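Side-chain contacts in Tat-secreted protein Rv2525c (Mycobacterium tuberculosis, PDB 4PMQ), which may act as a peptidoglycan hydrolase with glycosidase activity, and cleaves p-nitrophenyl esters in vitro with a preference for the butyrate: residues 18-22 / 23-27; 53-57 / 58-62; 140-143 / 144-148; 120-123 / 124-128; 72-75 / 76-79. All coordinates share one frame; numbering follows the deposited sequence. Where two conformers were deposited one is given.

Interaction 1 (18-22 / 23-27)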
loop_
_atom_site.group_PDB
_atom_site.type_symbol
_atom_site.label_atom_id
_atom_site.label_comp_id
_atom_site.label_asym_id
_atom_site.label_seq_id
_atom_site.Cartn_x
_atom_site.Cartn_y
_atom_site.Cartn_z
ATOM N N SER A 18 16.059 -13.299 -0.885
ATOM C CA SER A 18 16.268 -14.653 -0.358
ATOM C C SER A 18 15.773 -14.769 1.089
ATOM O O SER A 18 15.256 -15.824 1.479
ATOM C CB SER A 18 17.741 -15.050 -0.434
ATOM O OG SER A 18 18.550 -14.137 0.286
ATOM N N GLN A 19 15.876 -13.660 1.873
ATOM C CA GLN A 19 15.376 -13.710 3.253
ATOM C C GLN A 19 13.843 -13.580 3.298
ATOM O O GLN A 19 13.222 -14.211 4.158
ATOM C CB GLN A 19 16.057 -12.678 4.145
ATOM C CG GLN A 19 17.552 -13.021 4.288
ATOM C CD GLN A 19 18.283 -12.083 5.221
ATOM O OE1 GLN A 19 18.306 -10.874 5.027
ATOM N NE2 GLN A 19 18.944 -12.624 6.226
ATOM N N ILE A 20 13.222 -12.800 2.379
ATOM C CA ILE A 20 11.754 -12.724 2.330
ATOM C C ILE A 20 11.231 -14.135 2.042
ATOM O O ILE A 20 10.349 -14.626 2.736
ATOM C CB ILE A 20 11.280 -11.708 1.270
ATOM C CG1 ILE A 20 11.665 -10.287 1.725
ATOM C CG2 ILE A 20 9.760 -11.850 0.972
ATOM C CD1 ILE A 20 11.937 -9.381 0.639
ATOM N N ARG A 21 11.813 -14.785 1.021
ATOM C CA ARG A 21 11.419 -16.123 0.639
ATOM C C ARG A 21 11.657 -17.113 1.805
ATOM O O ARG A 21 10.736 -17.863 2.143
ATOM C CB ARG A 21 12.173 -16.533 -0.609
ATOM C CG ARG A 21 11.742 -17.875 -1.195
ATOM C CD ARG A 21 12.494 -18.158 -2.480
ATOM N NE ARG A 21 13.935 -18.269 -2.258
ATOM C CZ ARG A 21 14.846 -18.346 -3.228
ATOM N NH1 ARG A 21 14.471 -18.360 -4.504
ATOM N NH2 ARG A 21 16.137 -18.426 -2.929
ATOM N N ALA A 22 12.815 -17.015 2.498
ATOM C CA ALA A 22 13.130 -17.900 3.636
ATOM C C ALA A 22 12.130 -17.752 4.793
ATOM O O ALA A 22 11.889 -18.734 5.527
ATOM C CB ALA A 22 14.551 -17.637 4.141
ATOM N N ALA A 23 11.538 -16.545 4.941
ATOM C CA ALA A 23 10.558 -16.253 5.997
ATOM C C ALA A 23 9.165 -16.817 5.669
ATOM O O ALA A 23 8.254 -16.717 6.490
ATOM C CB ALA A 23 10.472 -14.747 6.216
ATOM N N GLY A 24 8.998 -17.397 4.482
ATOM C CA GLY A 24 7.722 -18.007 4.134
ATOM C C GLY A 24 6.753 -17.114 3.389
ATOM O O GLY A 24 5.640 -17.540 3.102
ATOM N N ALA A 25 7.176 -15.895 3.029
ATOM C CA ALA A 25 6.312 -14.999 2.270
ATOM C C ALA A 25 6.446 -15.255 0.773
ATOM O O ALA A 25 7.496 -15.705 0.312
ATOM C CB ALA A 25 6.654 -13.557 2.579
ATOM N N VAL A 26 5.393 -14.951 0.009
ATOM C CA VAL A 26 5.456 -15.128 -1.450
ATOM C C VAL A 26 5.806 -13.791 -2.156
ATOM O O VAL A 26 5.870 -13.741 -3.391
ATOM C CB VAL A 26 4.191 -15.783 -2.084
ATOM C CG1 VAL A 26 3.978 -17.214 -1.592
ATOM C CG2 VAL A 26 2.944 -14.933 -1.874
ATOM N N GLY A 27 6.014 -12.739 -1.383
ATOM C CA GLY A 27 6.360 -11.441 -1.938
ATOM C C GLY A 27 6.281 -10.316 -0.938
ATOM O O GLY A 27 6.165 -10.549 0.271
HETATM O O HOH W 1 8.429 -18.230 0.480
#
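Gly-24 N comes over one face of the flat peptide group of Arg-21, 54° out of the carbonyl plane, and donates to Arg-21 O at 3.0 Å. The carbonyl of Gln-19 is met less steeply: Ala-23 N sits moderately tilted from its plane, 3.0 Å from Gln-19 O. Besides these two bonds, Ile-20 O takes weak ones, from Ala-23 N and, at 3.4 Å, from Ala-25 N. The methyl of Ala-23 is tucked against the same turn, its CB 3.5 Å from Ile-20 O. On the buried side, chi1 of -68° sets CG1 of Ile-20 beside the backbone N and leaves the CG2 branch to meet Ala-25 CB at 3.9 Å. Ile-20 also packs on Tyr-10 and Ile-15, while Ala-25 rests on Thr-6 and Leu-8 of strand 6-9. A water donates to both Arg-21 O and Ala-25 O, 2.9 Å and 2.7 Å away, tying the last helical turn to the departing chain. Gly-24, with phi at 93°, reverses the backbone; the bond from Gly-24 N to Arg-21 O and the weak one from Ala-25 N to Ile-20 O make this a Schellman motif, which ends helix 17-22 and leads into strand 27-31.

Interaction 2 (53-57 / 58-62)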
loop_
_atom_site.group_PDB
_atom_site.type_symbol
_atom_site.label_atom_id
_atom_site.label_comp_id
_atom_site.label_asym_id
_atom_site.label_seq_id
_atom_site.Cartn_x
_atom_site.Cartn_y
_atom_site.Cartn_z
ATOM N N ARG A 53 14.310 -6.022 -8.940
ATOM C CA ARG A 53 14.940 -7.075 -9.745
ATOM C C ARG A 53 15.325 -8.291 -8.865
ATOM O O ARG A 53 15.151 -9.444 -9.283
ATOM C CB ARG A 53 16.146 -6.506 -10.486
ATOM C CG ARG A 53 15.704 -5.642 -11.665
ATOM C CD ARG A 53 16.851 -5.312 -12.617
ATOM N NE ARG A 53 17.472 -6.523 -13.165
ATOM C CZ ARG A 53 17.031 -7.180 -14.236
ATOM N NH1 ARG A 53 15.971 -6.743 -14.906
ATOM N NH2 ARG A 53 17.660 -8.268 -14.656
ATOM N N ASP A 54 15.700 -8.021 -7.615
ATOM C CA ASP A 54 16.063 -9.064 -6.642
ATOM C C ASP A 54 14.820 -9.865 -6.265
ATOM O O ASP A 54 14.852 -11.109 -6.286
ATOM C CB ASP A 54 16.704 -8.436 -5.394
ATOM C CG ASP A 54 17.150 -9.454 -4.349
ATOM O OD1 ASP A 54 17.531 -10.578 -4.735
ATOM O OD2 ASP A 54 17.118 -9.124 -3.151
ATOM N N LEU A 55 13.716 -9.155 -5.947
ATOM C CA LEU A 55 12.454 -9.830 -5.597
ATOM C C LEU A 55 11.945 -10.700 -6.760
ATOM O O LEU A 55 11.719 -11.901 -6.572
ATOM C CB LEU A 55 11.368 -8.806 -5.205
ATOM C CG LEU A 55 11.638 -8.031 -3.926
ATOM C CD1 LEU A 55 10.700 -6.844 -3.770
ATOM C CD2 LEU A 55 11.485 -8.932 -2.733
ATOM N N SER A 56 11.763 -10.105 -7.957
ATOM C CA SER A 56 11.280 -10.834 -9.135
ATOM C C SER A 56 12.208 -12.002 -9.480
ATOM O O SER A 56 11.741 -13.091 -9.845
ATOM C CB SER A 56 11.150 -9.903 -10.336
ATOM O OG SER A 56 10.098 -8.974 -10.156
ATOM N N GLY A 57 13.520 -11.775 -9.340
ATOM C CA GLY A 57 14.546 -12.786 -9.620
ATOM C C GLY A 57 14.413 -14.052 -8.789
ATOM O O GLY A 57 14.731 -15.151 -9.257
ATOM N N ASN A 58 13.909 -13.908 -7.556
ATOM C CA ASN A 58 13.712 -14.999 -6.613
ATOM C C ASN A 58 12.278 -15.534 -6.664
ATOM O O ASN A 58 11.864 -16.257 -5.746
ATOM C CB ASN A 58 14.071 -14.531 -5.196
ATOM C CG ASN A 58 15.560 -14.499 -4.978
ATOM O OD1 ASN A 58 16.140 -15.447 -4.445
ATOM N ND2 ASN A 58 16.221 -13.445 -5.461
ATOM N N GLY A 59 11.544 -15.174 -7.734
ATOM C CA GLY A 59 10.174 -15.618 -7.982
ATOM C C GLY A 59 9.173 -15.009 -7.018
ATOM O O GLY A 59 8.100 -15.585 -6.798
ATOM N N LEU A 60 9.526 -13.860 -6.414
ATOM C CA LEU A 60 8.628 -13.225 -5.441
ATOM C C LEU A 60 7.698 -12.207 -6.109
ATOM O O LEU A 60 8.074 -11.593 -7.122
ATOM C CB LEU A 60 9.409 -12.557 -4.293
ATOM C CG LEU A 60 10.202 -13.490 -3.389
ATOM C CD1 LEU A 60 11.060 -12.688 -2.419
ATOM C CD2 LEU A 60 9.261 -14.414 -2.573
ATOM N N LYS A 61 6.485 -12.029 -5.529
ATOM C CA LYS A 61 5.501 -11.067 -6.008
ATOM C C LYS A 61 5.828 -9.686 -5.499
ATOM O O LYS A 61 6.334 -9.538 -4.378
ATOM C CB LYS A 61 4.067 -11.439 -5.549
ATOM C CG LYS A 61 3.571 -12.772 -6.082
ATOM C CD LYS A 61 3.427 -12.728 -7.588
ATOM C CE LYS A 61 2.982 -14.033 -8.186
ATOM N NZ LYS A 61 2.878 -13.911 -9.659
ATOM N N ILE A 62 5.510 -8.656 -6.287
ATOM C CA ILE A 62 5.703 -7.281 -5.821
ATOM C C ILE A 62 4.387 -6.563 -5.943
ATOM O O ILE A 62 3.694 -6.727 -6.956
ATOM C CB ILE A 62 6.813 -6.521 -6.622
ATOM C CG1 ILE A 62 8.124 -7.342 -6.678
ATOM C CG2 ILE A 62 7.062 -5.089 -6.041
ATOM C CD1 ILE A 62 9.183 -6.860 -7.702
HETATM O O HOH W 2 7.586 -10.109 -9.466
#
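The polar part of this contact centres on Asn-58 and the carbonyls of the last turn of helix 49-57. Asn-58 ND2 donates to Asp-54 O at 2.8 Å, an almost straight bond (166°) lying in the plane of the amide, while the backbone N of Asn-58 adds a weak bond to the same oxygen. The carboxylate of Asp-54 stands nearly perpendicular to that amide, at 89°; its OD1 is close to ND2 but badly angled, and OD2 instead accepts from Ala-17 N.

Backbone bonds end the helix. Leu-55 O is gripped from opposite faces of its plane by Leu-60 N at 2.9 Å and Asn-58 N at 3.1 Å, and Gly-59 N reaches Ser-56 O at 3.0 Å. With Gly-59 at positive phi, this is a Schellman motif.

The apolar contacts lie around Leu-55. A chi1 of -66° puts its CG beside the backbone N, from where CD2 reaches Leu-60 CD1 at 3.8 Å, the two side chains crossing at about a right angle. Ile-62 brings CD1 to Leu-55 CB, also at 3.8 Å.

Within the beta-alpha-beta unit 27-31, 49-57, 61-66, the turn thus carries the chain from helix to strand 61-66, with Leu-55 leaning on Ile-20 of helix 17-22 and Ile-62 on Trp-205 and Ile-47.

Interaction 3 (140-143 / 144-148)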
loop_
_atom_site.group_PDB
_atom_site.type_symbol
_atom_site.label_atom_id
_atom_site.label_comp_id
_atom_site.label_asym_id
_atom_site.label_seq_id
_atom_site.Cartn_x
_atom_site.Cartn_y
_atom_site.Cartn_z
ATOM N N VAL A 140 -6.515 1.135 -2.468
ATOM C CA VAL A 140 -6.764 1.842 -1.221
ATOM C C VAL A 140 -6.390 0.953 -0.045
ATOM O O VAL A 140 -6.970 -0.129 0.091
ATOM C CB VAL A 140 -8.260 2.307 -1.093
ATOM C CG1 VAL A 140 -8.454 3.203 0.145
ATOM C CG2 VAL A 140 -8.726 3.054 -2.348
ATOM N N TYR A 141 -5.470 1.443 0.826
ATOM C CA TYR A 141 -5.105 0.810 2.096
ATOM C C TYR A 141 -5.929 1.549 3.139
ATOM O O TYR A 141 -5.732 2.749 3.336
ATOM C CB TYR A 141 -3.587 0.919 2.372
ATOM C CG TYR A 141 -3.161 0.607 3.796
ATOM C CD1 TYR A 141 -3.084 -0.714 4.256
ATOM C CD2 TYR A 141 -2.785 1.623 4.671
ATOM C CE1 TYR A 141 -2.606 -1.006 5.536
ATOM C CE2 TYR A 141 -2.373 1.346 5.974
ATOM C CZ TYR A 141 -2.267 0.031 6.397
ATOM O OH TYR A 141 -1.791 -0.213 7.661
ATOM N N ALA A 142 -6.889 0.875 3.759
ATOM C CA ALA A 142 -7.780 1.540 4.718
ATOM C C ALA A 142 -8.420 0.493 5.600
ATOM O O ALA A 142 -8.335 -0.701 5.255
ATOM C CB ALA A 142 -8.868 2.309 3.957
ATOM N N ASN A 143 -9.157 0.921 6.661
ATOM C CA ASN A 143 -9.889 -0.066 7.470
ATOM C C ASN A 143 -11.143 -0.531 6.662
ATOM O O ASN A 143 -11.431 -0.001 5.559
ATOM C CB ASN A 143 -10.265 0.500 8.833
ATOM C CG ASN A 143 -11.184 1.698 8.765
ATOM O OD1 ASN A 143 -12.064 1.804 7.887
ATOM N ND2 ASN A 143 -11.103 2.575 9.757
ATOM N N SER A 144 -11.836 -1.561 7.161
ATOM C CA SER A 144 -12.954 -2.145 6.419
ATOM C C SER A 144 -14.138 -1.194 6.262
ATOM O O SER A 144 -14.843 -1.301 5.252
ATOM C CB SER A 144 -13.395 -3.457 7.058
ATOM O OG SER A 144 -13.888 -3.238 8.358
ATOM N N LYS A 145 -14.337 -0.267 7.227
ATOM C CA LYS A 145 -15.400 0.742 7.146
ATOM C C LYS A 145 -15.150 1.683 5.958
ATOM O O LYS A 145 -16.081 2.012 5.201
ATOM C CB LYS A 145 -15.466 1.544 8.453
ATOM C CG LYS A 145 -16.627 2.538 8.480
ATOM C CD LYS A 145 -16.833 3.144 9.864
ATOM C CE LYS A 145 -18.224 3.710 10.075
ATOM N NZ LYS A 145 -19.317 2.752 9.736
ATOM N N THR A 146 -13.903 2.127 5.818
ATOM C CA THR A 146 -13.494 3.054 4.758
ATOM C C THR A 146 -13.534 2.337 3.397
ATOM O O THR A 146 -13.961 2.926 2.388
ATOM C CB THR A 146 -12.112 3.661 5.100
ATOM O OG1 THR A 146 -12.205 4.342 6.363
ATOM C CG2 THR A 146 -11.659 4.691 4.036
ATOM N N ILE A 147 -13.102 1.066 3.374
ATOM C CA ILE A 147 -13.187 0.258 2.165
ATOM C C ILE A 147 -14.655 0.187 1.740
ATOM O O ILE A 147 -14.963 0.415 0.568
ATOM C CB ILE A 147 -12.576 -1.146 2.372
ATOM C CG1 ILE A 147 -11.027 -1.052 2.409
ATOM C CG2 ILE A 147 -13.032 -2.114 1.267
ATOM C CD1 ILE A 147 -10.397 -2.350 2.935
ATOM N N ASP A 148 -15.573 -0.045 2.707
ATOM C CA ASP A 148 -16.979 -0.156 2.305
ATOM C C ASP A 148 -17.507 1.156 1.715
ATOM O O ASP A 148 -18.231 1.150 0.707
ATOM C CB ASP A 148 -17.880 -0.608 3.457
ATOM C CG ASP A 148 -19.061 -1.319 2.847
ATOM O OD1 ASP A 148 -18.908 -2.507 2.486
ATOM O OD2 ASP A 148 -20.117 -0.666 2.647
HETATM O O HOH W 3 -9.238 3.841 6.978
#
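Asn-143 reaches over the first turn of helix 144-153 to Thr-146. Its CB sits beside the next peptide, 3.1 Å from Ser-144 N, and its CG occupies the crowded position between backbone N and carbonyl carbon (chi1 62°), which folds the amide back over the helix start. There CG passes 3.7 Å from Thr-146 OG1. At the tip, OD1 accepts two bonds from one residue. Thr-146 N lies 2.8 Å from OD1, nearly along the C=O axis, with an N-H angle of 160°; Thr-146 OG1, at 3.0 Å, donates to OD1 from above the carbonyl plane. The other branch, ND2, donates to Trp-164 O, so the amide is held at both ends and its rotation is fixed. A water couples the two partners again, accepting from Asn-143 N and donating to Thr-146 OG1.

The other branch of Thr-146, CG2, is anti to the backbone N and packs on Ala-142 CB at 3.7 Å. Ile-147 closes the turn through its backbone: its N donates to Asn-143 O at 3.0 Å, while its CD1 lies 3.5 Å from Ala-142 O. Ile-147 also leans on Phe-159 and Gln-161 of strand 158-161, and Ser-144 N donates to Ser-166 OG.

Asn-143 is thus a side-chain N-cap, buried where the chain leaves strand 138-142 for helix 144-153, at a beta-to-alpha junction of the TIM-barrel-like fold.

Interaction 4 (120-123 / 124-128)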
loop_
_atom_site.group_PDB
_atom_site.type_symbol
_atom_site.label_atom_id
_atom_site.label_comp_id
_atom_site.label_asym_id
_atom_site.label_seq_id
_atom_site.Cartn_x
_atom_site.Cartn_y
_atom_site.Cartn_z
ATOM N N ASN A 120 -15.446 14.642 2.900
ATOM C CA ASN A 120 -14.874 15.961 2.632
ATOM C C ASN A 120 -13.426 15.951 2.161
ATOM O O ASN A 120 -13.017 16.898 1.466
ATOM C CB ASN A 120 -14.990 16.834 3.870
ATOM C CG ASN A 120 -16.419 17.185 4.252
ATOM O OD1 ASN A 120 -17.312 17.235 3.397
ATOM N ND2 ASN A 120 -16.626 17.581 5.534
ATOM N N GLN A 121 -12.638 14.955 2.584
ATOM C CA GLN A 121 -11.201 14.949 2.258
ATOM C C GLN A 121 -10.757 13.692 1.486
ATOM O O GLN A 121 -10.057 13.795 0.467
ATOM C CB GLN A 121 -10.389 15.072 3.560
ATOM C CG GLN A 121 -10.613 16.452 4.259
ATOM C CD GLN A 121 -10.065 16.533 5.671
ATOM O OE1 GLN A 121 -10.708 16.091 6.633
ATOM N NE2 GLN A 121 -8.898 17.178 5.848
ATOM N N ILE A 122 -11.122 12.504 1.973
ATOM C CA ILE A 122 -10.639 11.255 1.338
ATOM C C ILE A 122 -11.235 11.053 -0.071
ATOM O O ILE A 122 -10.500 10.634 -0.954
ATOM C CB ILE A 122 -10.896 10.028 2.248
ATOM C CG1 ILE A 122 -10.094 10.212 3.550
ATOM C CG2 ILE A 122 -10.479 8.727 1.507
ATOM C CD1 ILE A 122 -10.474 9.189 4.665
ATOM N N VAL A 123 -12.525 11.367 -0.275
ATOM C CA VAL A 123 -13.144 11.215 -1.597
ATOM C C VAL A 123 -12.355 12.109 -2.622
ATOM O O VAL A 123 -11.815 11.544 -3.581
ATOM C CB VAL A 123 -14.667 11.511 -1.567
ATOM C CG1 VAL A 123 -15.232 11.709 -2.971
ATOM C CG2 VAL A 123 -15.408 10.378 -0.850
ATOM N N PRO A 124 -12.166 13.434 -2.423
ATOM C CA PRO A 124 -11.404 14.177 -3.448
ATOM C C PRO A 124 -9.966 13.650 -3.560
ATOM O O PRO A 124 -9.393 13.677 -4.657
ATOM C CB PRO A 124 -11.456 15.628 -2.988
ATOM C CG PRO A 124 -12.014 15.623 -1.613
ATOM C CD PRO A 124 -12.750 14.336 -1.405
ATOM N N TYR A 125 -9.359 13.207 -2.408
ATOM C CA TYR A 125 -7.982 12.675 -2.423
ATOM C C TYR A 125 -7.884 11.452 -3.369
ATOM O O TYR A 125 -7.068 11.434 -4.308
ATOM C CB TYR A 125 -7.538 12.277 -0.997
ATOM C CG TYR A 125 -6.148 11.683 -0.952
ATOM C CD1 TYR A 125 -5.022 12.476 -1.168
ATOM C CD2 TYR A 125 -5.951 10.328 -0.683
ATOM C CE1 TYR A 125 -3.741 11.940 -1.142
ATOM C CE2 TYR A 125 -4.666 9.774 -0.664
ATOM C CZ TYR A 125 -3.565 10.583 -0.917
ATOM O OH TYR A 125 -2.290 10.067 -0.926
ATOM N N LEU A 126 -8.775 10.473 -3.155
ATOM C CA LEU A 126 -8.797 9.239 -3.953
ATOM C C LEU A 126 -9.245 9.499 -5.414
ATOM O O LEU A 126 -8.737 8.838 -6.333
ATOM C CB LEU A 126 -9.663 8.161 -3.284
ATOM C CG LEU A 126 -9.110 7.569 -1.971
ATOM C CD1 LEU A 126 -10.058 6.523 -1.402
ATOM C CD2 LEU A 126 -7.694 6.964 -2.144
ATOM N N ARG A 127 -10.162 10.477 -5.634
ATOM C CA ARG A 127 -10.568 10.824 -7.003
ATOM C C ARG A 127 -9.330 11.414 -7.748
ATOM O O ARG A 127 -9.161 11.136 -8.942
ATOM C CB ARG A 127 -11.755 11.780 -7.027
ATOM C CG ARG A 127 -13.069 11.115 -6.624
ATOM C CD ARG A 127 -14.223 12.094 -6.716
ATOM N NE ARG A 127 -15.521 11.443 -6.514
ATOM C CZ ARG A 127 -16.631 12.073 -6.157
ATOM N NH1 ARG A 127 -16.616 13.381 -5.929
ATOM N NH2 ARG A 127 -17.758 11.393 -5.979
ATOM N N SER A 128 -8.460 12.200 -7.040
ATOM C CA SER A 128 -7.223 12.711 -7.674
ATOM C C SER A 128 -6.309 11.572 -8.073
ATOM O O SER A 128 -5.735 11.608 -9.170
ATOM C CB SER A 128 -6.484 13.664 -6.748
ATOM O OG SER A 128 -7.126 14.921 -6.778
#
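Val-123 and Pro-124 form the tight part of this contact, where the ring of the adjoining proline brings its CD within 3.4 Å of Val-123 CB, closer than usual van der Waals distance. The ring is also pressed back on the preceding turn, with CG 3.4 Å from Gln-121 O and 3.5 Å from Asn-120 O. Lacking an N-H, Pro-124 cannot bond to that turn, and helix 115-133 is kinked here after a wider pi-type turn at 120-122. Regular bonding resumes at once, as Tyr-125 N donates to Gln-121 O, Leu-126 N to Ile-122 O at 2.8 Å and Arg-127 N to Val-123 O at 2.8 Å. On the buried side, Ile-122 and Leu-126 lie side by side and point the same way, CG2 of the first touching CD1 of the second at 3.7 Å. Tyr-125, buried too, bonds through OH to Trp-129 NE1 one turn on.

The exposed side is carried by Arg-127. Its chain is extended from CG to NE and runs alongside Val-123, whose CG1, anti to the backbone N (chi1 165°), lies over the centre of one guanidinium face, 3.5 Å from CZ.

Chemically, Asn-120 O faces a ring CH2 in place of an N-H, and the guanidinium meets Val-123 through an apolar contact that probably leaves its charge to solvent or other partners.

Interaction 5 (72-75 / 76-79)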
loop_
_atom_site.group_PDB
_atom_site.type_symbol
_atom_site.label_atom_id
_atom_site.label_comp_id
_atom_site.label_asym_id
_atom_site.label_seq_id
_atom_site.Cartn_x
_atom_site.Cartn_y
_atom_site.Cartn_z
ATOM N N SER A 72 -0.792 14.094 11.651
ATOM C CA SER A 72 -1.044 15.501 11.372
ATOM C C SER A 72 -0.654 15.880 9.932
ATOM O O SER A 72 -1.080 16.925 9.448
ATOM C CB SER A 72 -0.323 16.389 12.386
ATOM O OG SER A 72 1.082 16.348 12.192
ATOM N N THR A 73 0.188 15.055 9.273
ATOM C CA THR A 73 0.609 15.248 7.877
ATOM C C THR A 73 0.088 14.078 6.990
ATOM O O THR A 73 0.626 13.871 5.901
ATOM C CB THR A 73 2.127 15.421 7.763
ATOM O OG1 THR A 73 2.748 14.193 8.165
ATOM C CG2 THR A 73 2.656 16.607 8.610
ATOM N N ALA A 74 -0.992 13.357 7.413
ATOM C CA ALA A 74 -1.541 12.285 6.568
ATOM C C ALA A 74 -1.786 12.818 5.166
ATOM O O ALA A 74 -2.220 13.975 5.015
ATOM C CB ALA A 74 -2.835 11.737 7.165
ATOM N N ASP A 75 -1.462 12.004 4.139
ATOM C CA ASP A 75 -1.539 12.442 2.756
ATOM C C ASP A 75 -2.915 12.938 2.348
ATOM O O ASP A 75 -3.006 13.886 1.560
ATOM C CB ASP A 75 -1.116 11.316 1.797
ATOM C CG ASP A 75 0.284 10.796 2.060
ATOM O OD1 ASP A 75 1.161 11.611 2.415
ATOM O OD2 ASP A 75 0.506 9.588 1.863
ATOM N N TRP A 76 -3.983 12.284 2.853
ATOM C CA TRP A 76 -5.346 12.607 2.397
ATOM C C TRP A 76 -5.927 13.913 2.999
ATOM O O TRP A 76 -6.967 14.367 2.532
ATOM C CB TRP A 76 -6.266 11.422 2.744
ATOM C CG TRP A 76 -6.243 11.060 4.197
ATOM C CD1 TRP A 76 -5.431 10.147 4.818
ATOM C CD2 TRP A 76 -7.104 11.589 5.205
ATOM N NE1 TRP A 76 -5.757 10.067 6.157
ATOM C CE2 TRP A 76 -6.784 10.938 6.416
ATOM C CE3 TRP A 76 -8.136 12.542 5.199
ATOM C CZ2 TRP A 76 -7.491 11.183 7.597
ATOM C CZ3 TRP A 76 -8.838 12.768 6.366
ATOM C CH2 TRP A 76 -8.488 12.121 7.553
ATOM N N LEU A 77 -5.256 14.530 3.981
ATOM C CA LEU A 77 -5.816 15.743 4.585
ATOM C C LEU A 77 -6.046 16.863 3.569
ATOM O O LEU A 77 -7.051 17.568 3.684
ATOM C CB LEU A 77 -4.945 16.254 5.739
ATOM C CG LEU A 77 -4.883 15.324 6.962
ATOM C CD1 LEU A 77 -3.872 15.857 7.975
ATOM C CD2 LEU A 77 -6.270 15.193 7.632
ATOM N N GLY A 78 -5.139 17.002 2.602
ATOM C CA GLY A 78 -5.214 18.043 1.571
ATOM C C GLY A 78 -6.168 17.790 0.416
ATOM O O GLY A 78 -6.197 18.573 -0.544
ATOM N N GLY A 79 -6.965 16.714 0.499
ATOM C CA GLY A 79 -7.976 16.400 -0.502
ATOM C C GLY A 79 -7.456 16.331 -1.931
ATOM O O GLY A 79 -6.424 15.709 -2.190
HETATM O O HOH W 4 -2.417 16.457 2.661
#
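Ala-74 and Leu-77 close a type I beta-turn, with Asp-75 and Trp-76 at its corners, in the loop between strand 61-66 and helix 79-96 of the TIM-barrel-like domain. Leu-77 N donates to Ala-74 O at 3.3 Å, coming from above the carbonyl plane. The methyl of Ala-74 lies against the indole, its CB 3.5 Å from Trp-76 NE1 and 3.8 Å from CD1, the approach being oblique to the ring. Trp-76 holds its CG between the backbone N and the carbonyl carbon (chi1 56°), which brings the pyrrole part back toward Ala-74. Leu-77 touches three residues. Its CG packs on Ala-74 CB, its CD1 reaches Ser-72 O at 3.3 Å, and its CD2 covers one face of the Trp-76 ring toward the rim, 3.7 Å above the plane.

A second shell sets these groups. Trp-76 NE1 donates to Asp-111 OD2, and Gln-121, Ile-122 and Tyr-125 of helix 115-133 pack on the indole, which together hold its orientation. Both carboxylate oxygens of Asp-75 are engaged: OD1 takes Gly-69 N and OD2 takes Tyr-68 N, fastening the turn to the earlier part of the loop. The exit toward the helix is bridged by a water that donates to Asp-75 O at 2.9 Å and accepts from Gly-78 N at 2.8 Å.

Interactions 1 and 2 share a Schellman ending on the same side of the chain's centre, but interaction 2 adds a side-chain amide bond. Both are partly buried, and they touch, with Val-26 O probably accepting from Lys-61 N. Interaction 3 is the reverse case, a strand feeding a helix through a side-chain cap, and it is the most buried. Interactions 4 and 5 lie across the chain's centre from the first pair and join each other, Gln-121 NE2 probably donating to Leu-77 O while Ile-122 and Tyr-125 pack on Trp-76. Interaction 4, within a single helix, also meets interaction 3 through Leu-126 and Val-140. Bridging waters join the segments in interactions 1, 3 and 5.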